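Local coordinates for demethylmenaquinone Methyltransferase (Thermus thermophilus, PDB 1J3L), which belongs to the RraA-like family of alpha/beta proteins and assembles as a trimer, at residues R34-R39 with E125-L130; V59-G64 with L130-V135. One frame throughout, in Å; residues are numbered along the deposited sequence.

Interaction 1. Residues R34-R39 with E125-L130; sequences RVRTLR and EVDVPL
The guanidinium of R39 carries the methyl CD2 of L130 over one face, while E125 OE2 and P129 O sit at its edge near its plane. The motif is a short antiparallel beta pairing of strands 31-39 and 125-126 at the edge of the RraA-like sheet. R39 NH1 meets E125 OE2 at 2.7 Å in a salt bridge whose hydrogen bond is weak; the guanidinium and carboxylate planes are 51° apart. NH2 of R39 gives a bond to P129 O (2.6 Å) that lies slightly tilted from both the guanidinium and the carbonyl planes. A bend at chi3 (-63°) in an otherwise extended R39 chain brings the group beside the loop that follows V126. In the backbone, R39 and E125 form a hydrogen-bonded pair, with R39 N to E125 O and E125 N to R39 O each 2.9 Å. L38 and V126 form the next, non-hydrogen-bonded pair, and their side chains lie against helix 45-51. Past V126 the strand breaks at D127, which takes a left-handed backbone conformation but still gives its N to T37 O (3.0 Å). Its carboxylate reaches back to R36, where NE meets OD2 in a second salt bridge, again a weak hydrogen bond; E53 is a further partner of R36. T37 OG1 donates to V128 O in the loop at 2.8 Å, with the hydroxyl 26° off the carbonyl plane.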
loop_
_atom_site.group_PDB
_atom_site.type_symbol
_atom_site.label_atom_id
_atom_site.label_comp_id
_atom_site.label_asym_id
_atom_site.label_seq_id
_atom_site.Cartn_x
_atom_site.Cartn_y
_atom_site.Cartn_z
ATOM N N ARG A 34 10.424 -21.007 13.476
ATOM C CA ARG A 34 10.073 -20.883 14.877
ATOM C C ARG A 34 10.176 -19.399 15.225
ATOM O O ARG A 34 11.203 -18.770 14.975
ATOM C CB ARG A 34 11.045 -21.701 15.740
ATOM C CG ARG A 34 10.643 -21.773 17.205
ATOM C CD ARG A 34 11.642 -22.566 18.044
ATOM N NE ARG A 34 11.166 -22.754 19.415
ATOM C CZ ARG A 34 10.193 -23.594 19.768
ATOM N NH1 ARG A 34 9.583 -24.335 18.856
ATOM N NH2 ARG A 34 9.826 -23.694 21.037
ATOM N N VAL A 35 9.111 -18.852 15.800
ATOM C CA VAL A 35 9.055 -17.445 16.169
ATOM C C VAL A 35 9.881 -17.051 17.388
ATOM O O VAL A 35 9.934 -17.755 18.396
ATOM C CB VAL A 35 7.581 -16.991 16.427
ATOM C CG1 VAL A 35 7.550 -15.572 16.945
ATOM C CG2 VAL A 35 6.766 -17.093 15.149
ATOM N N ARG A 36 10.514 -15.894 17.263
ATOM C CA ARG A 36 11.327 -15.290 18.305
ATOM C C ARG A 36 10.775 -13.862 18.317
ATOM O O ARG A 36 10.672 -13.233 17.267
ATOM C CB ARG A 36 12.792 -15.281 17.877
ATOM C CG ARG A 36 13.760 -15.113 19.014
ATOM C CD ARG A 36 14.089 -16.441 19.672
ATOM N NE ARG A 36 14.843 -16.225 20.902
ATOM C CZ ARG A 36 16.030 -15.629 20.964
ATOM N NH1 ARG A 36 16.617 -15.186 19.861
ATOM N NH2 ARG A 36 16.625 -15.467 22.136
ATOM N N THR A 37 10.413 -13.344 19.481
ATOM C CA THR A 37 9.842 -12.004 19.539
ATOM C C THR A 37 10.738 -10.959 20.171
ATOM O O THR A 37 11.736 -11.268 20.829
ATOM C CB THR A 37 8.514 -11.988 20.313
ATOM O OG1 THR A 37 8.762 -12.273 21.700
ATOM C CG2 THR A 37 7.562 -13.030 19.743
ATOM N N LEU A 38 10.343 -9.707 19.974
ATOM C CA LEU A 38 11.077 -8.576 20.499
ATOM C C LEU A 38 10.183 -7.344 20.450
ATOM O O LEU A 38 9.472 -7.111 19.468
ATOM C CB LEU A 38 12.329 -8.367 19.654
ATOM C CG LEU A 38 13.332 -7.288 20.021
ATOM C CD1 LEU A 38 13.800 -7.478 21.451
ATOM C CD2 LEU A 38 14.504 -7.368 19.051
ATOM N N ARG A 39 10.200 -6.572 21.526
ATOM C CA ARG A 39 9.409 -5.357 21.592
ATOM C C ARG A 39 10.354 -4.204 21.856
ATOM O O ARG A 39 11.134 -4.232 22.806
ATOM C CB ARG A 39 8.369 -5.437 22.709
ATOM C CG ARG A 39 7.568 -4.155 22.867
ATOM C CD ARG A 39 6.522 -4.264 23.960
ATOM N NE ARG A 39 5.517 -5.278 23.652
ATOM C CZ ARG A 39 5.309 -6.371 24.380
ATOM N NH1 ARG A 39 6.037 -6.596 25.469
ATOM N NH2 ARG A 39 4.374 -7.242 24.017
ATOM N N GLU A 125 12.012 -5.453 25.240
ATOM C CA GLU A 125 11.809 -6.769 25.839
ATOM C C GLU A 125 12.083 -7.887 24.836
ATOM O O GLU A 125 11.748 -7.772 23.656
ATOM C CB GLU A 125 10.371 -6.897 26.337
ATOM C CG GLU A 125 9.842 -5.681 27.067
ATOM C CD GLU A 125 8.379 -5.837 27.456
ATOM O OE1 GLU A 125 8.064 -6.774 28.219
ATOM O OE2 GLU A 125 7.544 -5.027 27.000
ATOM N N VAL A 126 12.666 -8.979 25.323
ATOM C CA VAL A 126 12.987 -10.125 24.483
ATOM C C VAL A 126 12.095 -11.334 24.782
ATOM O O VAL A 126 11.831 -11.658 25.938
ATOM C CB VAL A 126 14.460 -10.528 24.673
ATOM C CG1 VAL A 126 14.840 -11.600 23.668
ATOM C CG2 VAL A 126 15.350 -9.296 24.532
ATOM N N ASP A 127 11.648 -12.000 23.719
ATOM C CA ASP A 127 10.783 -13.174 23.801
ATOM C C ASP A 127 9.564 -13.043 24.723
ATOM O O ASP A 127 9.312 -13.906 25.568
ATOM C CB ASP A 127 11.608 -14.415 24.175
ATOM C CG ASP A 127 12.387 -14.985 22.987
ATOM O OD1 ASP A 127 11.772 -15.260 21.935
ATOM O OD2 ASP A 127 13.612 -15.176 23.104
ATOM N N VAL A 128 8.811 -11.957 24.546
ATOM C CA VAL A 128 7.595 -11.702 25.319
ATOM C C VAL A 128 6.389 -11.789 24.394
ATOM O O VAL A 128 6.516 -11.604 23.183
ATOM C CB VAL A 128 7.577 -10.294 25.938
ATOM C CG1 VAL A 128 8.673 -10.156 26.976
ATOM C CG2 VAL A 128 7.725 -9.259 24.846
ATOM N N PRO A 129 5.203 -12.086 24.950
ATOM C CA PRO A 129 4.009 -12.175 24.108
ATOM C C PRO A 129 3.772 -10.813 23.461
ATOM O O PRO A 129 3.862 -9.785 24.131
ATOM C CB PRO A 129 2.908 -12.536 25.107
ATOM C CG PRO A 129 3.640 -13.326 26.143
ATOM C CD PRO A 129 4.906 -12.522 26.327
ATOM N N LEU A 130 3.475 -10.801 22.169
ATOM C CA LEU A 130 3.225 -9.547 21.465
ATOM C C LEU A 130 1.787 -9.499 20.990
ATOM O O LEU A 130 1.150 -10.534 20.798
ATOM C CB LEU A 130 4.122 -9.424 20.229
ATOM C CG LEU A 130 5.633 -9.587 20.309
ATOM C CD1 LEU A 130 6.173 -9.564 18.890
ATOM C CD2 LEU A 130 6.261 -8.488 21.143
#

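Interaction 2. Residues V59-G64 with L130-V135; sequences VLFVDG and LKVLGV
F61 and D63 meet L130 and V132 through a small apolar first shell. The F61 ring approaches obliquely, its CE1 lying 3.7 Å from V132 CG2 and its CD1 4.0 Å from L130 CD1. Two residues on along the strand, D63 CB rests against L130 CD2 at 3.9 Å, so the isobutyl end of L130 spans F61 and D63. V132 CG2 is shared in the same way, since D63 OD2 also passes it at 3.6 Å. Both F61 and D63 have CG anti to the backbone N (chi1 -158° and -176°), which sets the F61 ring beside V132 and the D63 carboxylate beside V132 CG2. The two strands are not sheet partners here: their axes stand 8.6 Å apart at an angle of 74°. The polar link is a water that donates to D63 OD2 (2.8 Å) and to K131 O (2.9 Å). Farther out, D63 OD1 accepts from G65 N, and H92 of strand 88-92 touches both D63 and V132. V132 opens a type I' turn to V135, closed by paired backbone bonds, which is consistent with a fixed position for its side chain. The chemistry is therefore divided: methyl and ring contacts bring the hairpin onto the sheet, while of the buried D63 carboxylate one oxygen accepts from the G65 backbone N-H and the other from a water, so both have a hydrogen-bond donor inside the fold.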
loop_
_atom_site.group_PDB
_atom_site.type_symbol
_atom_site.label_atom_id
_atom_site.label_comp_id
_atom_site.label_asym_id
_atom_site.label_seq_id
_atom_site.Cartn_x
_atom_site.Cartn_y
_atom_site.Cartn_z
ATOM N N VAL A 59 12.246 -17.280 12.956
ATOM C CA VAL A 59 11.746 -16.034 12.419
ATOM C C VAL A 59 11.667 -15.018 13.553
ATOM O O VAL A 59 11.037 -15.277 14.579
ATOM C CB VAL A 59 10.340 -16.212 11.828
ATOM C CG1 VAL A 59 9.746 -14.858 11.474
ATOM C CG2 VAL A 59 10.414 -17.075 10.595
ATOM N N LEU A 60 12.307 -13.868 13.379
ATOM C CA LEU A 60 12.255 -12.848 14.410
ATOM C C LEU A 60 11.129 -11.874 14.072
ATOM O O LEU A 60 11.065 -11.325 12.973
ATOM C CB LEU A 60 13.589 -12.103 14.511
ATOM C CG LEU A 60 13.668 -11.062 15.636
ATOM C CD1 LEU A 60 13.706 -11.785 16.978
ATOM C CD2 LEU A 60 14.903 -10.167 15.465
ATOM N N PHE A 61 10.227 -11.694 15.021
ATOM C CA PHE A 61 9.101 -10.792 14.858
ATOM C C PHE A 61 9.402 -9.590 15.748
ATOM O O PHE A 61 9.428 -9.707 16.973
ATOM C CB PHE A 61 7.805 -11.479 15.305
ATOM C CG PHE A 61 6.562 -10.882 14.709
ATOM C CD1 PHE A 61 6.252 -9.547 14.904
ATOM C CD2 PHE A 61 5.695 -11.662 13.969
ATOM C CE1 PHE A 61 5.094 -8.999 14.359
ATOM C CE2 PHE A 61 4.533 -11.119 13.423
ATOM C CZ PHE A 61 4.234 -9.790 13.623
ATOM N N VAL A 62 9.652 -8.444 15.127
ATOM C CA VAL A 62 9.967 -7.232 15.871
ATOM C C VAL A 62 8.782 -6.293 15.944
ATOM O O VAL A 62 8.304 -5.795 14.921
ATOM C CB VAL A 62 11.131 -6.457 15.231
ATOM C CG1 VAL A 62 11.500 -5.276 16.096
ATOM C CG2 VAL A 62 12.313 -7.376 15.034
ATOM N N ASP A 63 8.302 -6.070 17.157
ATOM C CA ASP A 63 7.183 -5.161 17.361
ATOM C C ASP A 63 7.774 -3.776 17.628
ATOM O O ASP A 63 8.342 -3.540 18.694
ATOM C CB ASP A 63 6.349 -5.601 18.561
ATOM C CG ASP A 63 5.127 -4.748 18.746
ATOM O OD1 ASP A 63 5.204 -3.535 18.459
ATOM O OD2 ASP A 63 4.093 -5.285 19.182
ATOM N N GLY A 64 7.660 -2.874 16.655
ATOM C CA GLY A 64 8.203 -1.536 16.826
ATOM C C GLY A 64 7.129 -0.533 17.188
ATOM O O GLY A 64 7.299 0.677 17.024
ATOM N N LEU A 130 3.475 -10.801 22.169
ATOM C CA LEU A 130 3.225 -9.547 21.465
ATOM C C LEU A 130 1.787 -9.499 20.990
ATOM O O LEU A 130 1.150 -10.534 20.798
ATOM C CB LEU A 130 4.122 -9.424 20.229
ATOM C CG LEU A 130 5.633 -9.587 20.309
ATOM C CD1 LEU A 130 6.173 -9.564 18.890
ATOM C CD2 LEU A 130 6.261 -8.488 21.143
ATOM N N LYS A 131 1.287 -8.288 20.778
ATOM C CA LYS A 131 -0.065 -8.098 20.274
ATOM C C LYS A 131 0.092 -7.194 19.053
ATOM O O LYS A 131 0.327 -5.996 19.184
ATOM C CB LYS A 131 -0.951 -7.420 21.330
ATOM C CG LYS A 131 -2.442 -7.442 21.000
ATOM C CD LYS A 131 -3.199 -6.338 21.727
ATOM C CE LYS A 131 -2.709 -4.961 21.278
ATOM N NZ LYS A 131 -3.508 -3.834 21.841
ATOM N N VAL A 132 -0.029 -7.774 17.864
ATOM C CA VAL A 132 0.134 -7.014 16.629
ATOM C C VAL A 132 -1.118 -7.029 15.758
ATOM O O VAL A 132 -1.598 -8.095 15.364
ATOM C CB VAL A 132 1.334 -7.552 15.806
ATOM C CG1 VAL A 132 1.445 -6.803 14.485
ATOM C CG2 VAL A 132 2.624 -7.394 16.607
ATOM N N LEU A 133 -1.628 -5.838 15.451
ATOM C CA LEU A 133 -2.838 -5.700 14.646
ATOM C C LEU A 133 -3.885 -6.685 15.141
ATOM O O LEU A 133 -4.403 -7.501 14.381
ATOM C CB LEU A 133 -2.551 -5.947 13.159
ATOM C CG LEU A 133 -1.715 -4.901 12.407
ATOM C CD1 LEU A 133 -1.572 -5.319 10.953
ATOM C CD2 LEU A 133 -2.377 -3.529 12.495
ATOM N N GLY A 134 -4.164 -6.606 16.437
ATOM C CA GLY A 134 -5.158 -7.465 17.053
ATOM C C GLY A 134 -4.778 -8.921 17.233
ATOM O O GLY A 134 -5.504 -9.669 17.883
ATOM N N VAL A 135 -3.649 -9.334 16.670
ATOM C CA VAL A 135 -3.229 -10.721 16.793
ATOM C C VAL A 135 -2.056 -10.907 17.748
ATOM O O VAL A 135 -1.097 -10.135 17.749
ATOM C CB VAL A 135 -2.867 -11.313 15.421
ATOM C CG1 VAL A 135 -2.382 -12.738 15.579
ATOM C CG2 VAL A 135 -4.081 -11.284 14.521
HETATM O O HOH W 1 1.859 -3.635 18.557
#

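In the fold
Interactions 1 and 2 have centres about 8 Å apart, on the same side of the chain's centre, and their segments alternate along the sequence: 34-39, 59-64, then 125-130 and 130-135. Strands 31-39 and 58-63 are parallel neighbours in the mixed sheet, and backbone contacts from R34 O to V59 N (2.7 Å) and R36 O to F61 N (2.8 Å), both probable hydrogen bonds, tie the two sites directly. L130 belongs to both. The chain from 125 to 135 thus first extends the sheet at strand 31-39, then turns out of it into the 130-132/135-137 hairpin, which packs across 58-63. A single late region joins one strand by backbone pairing and lies across its neighbour by side-chain packing.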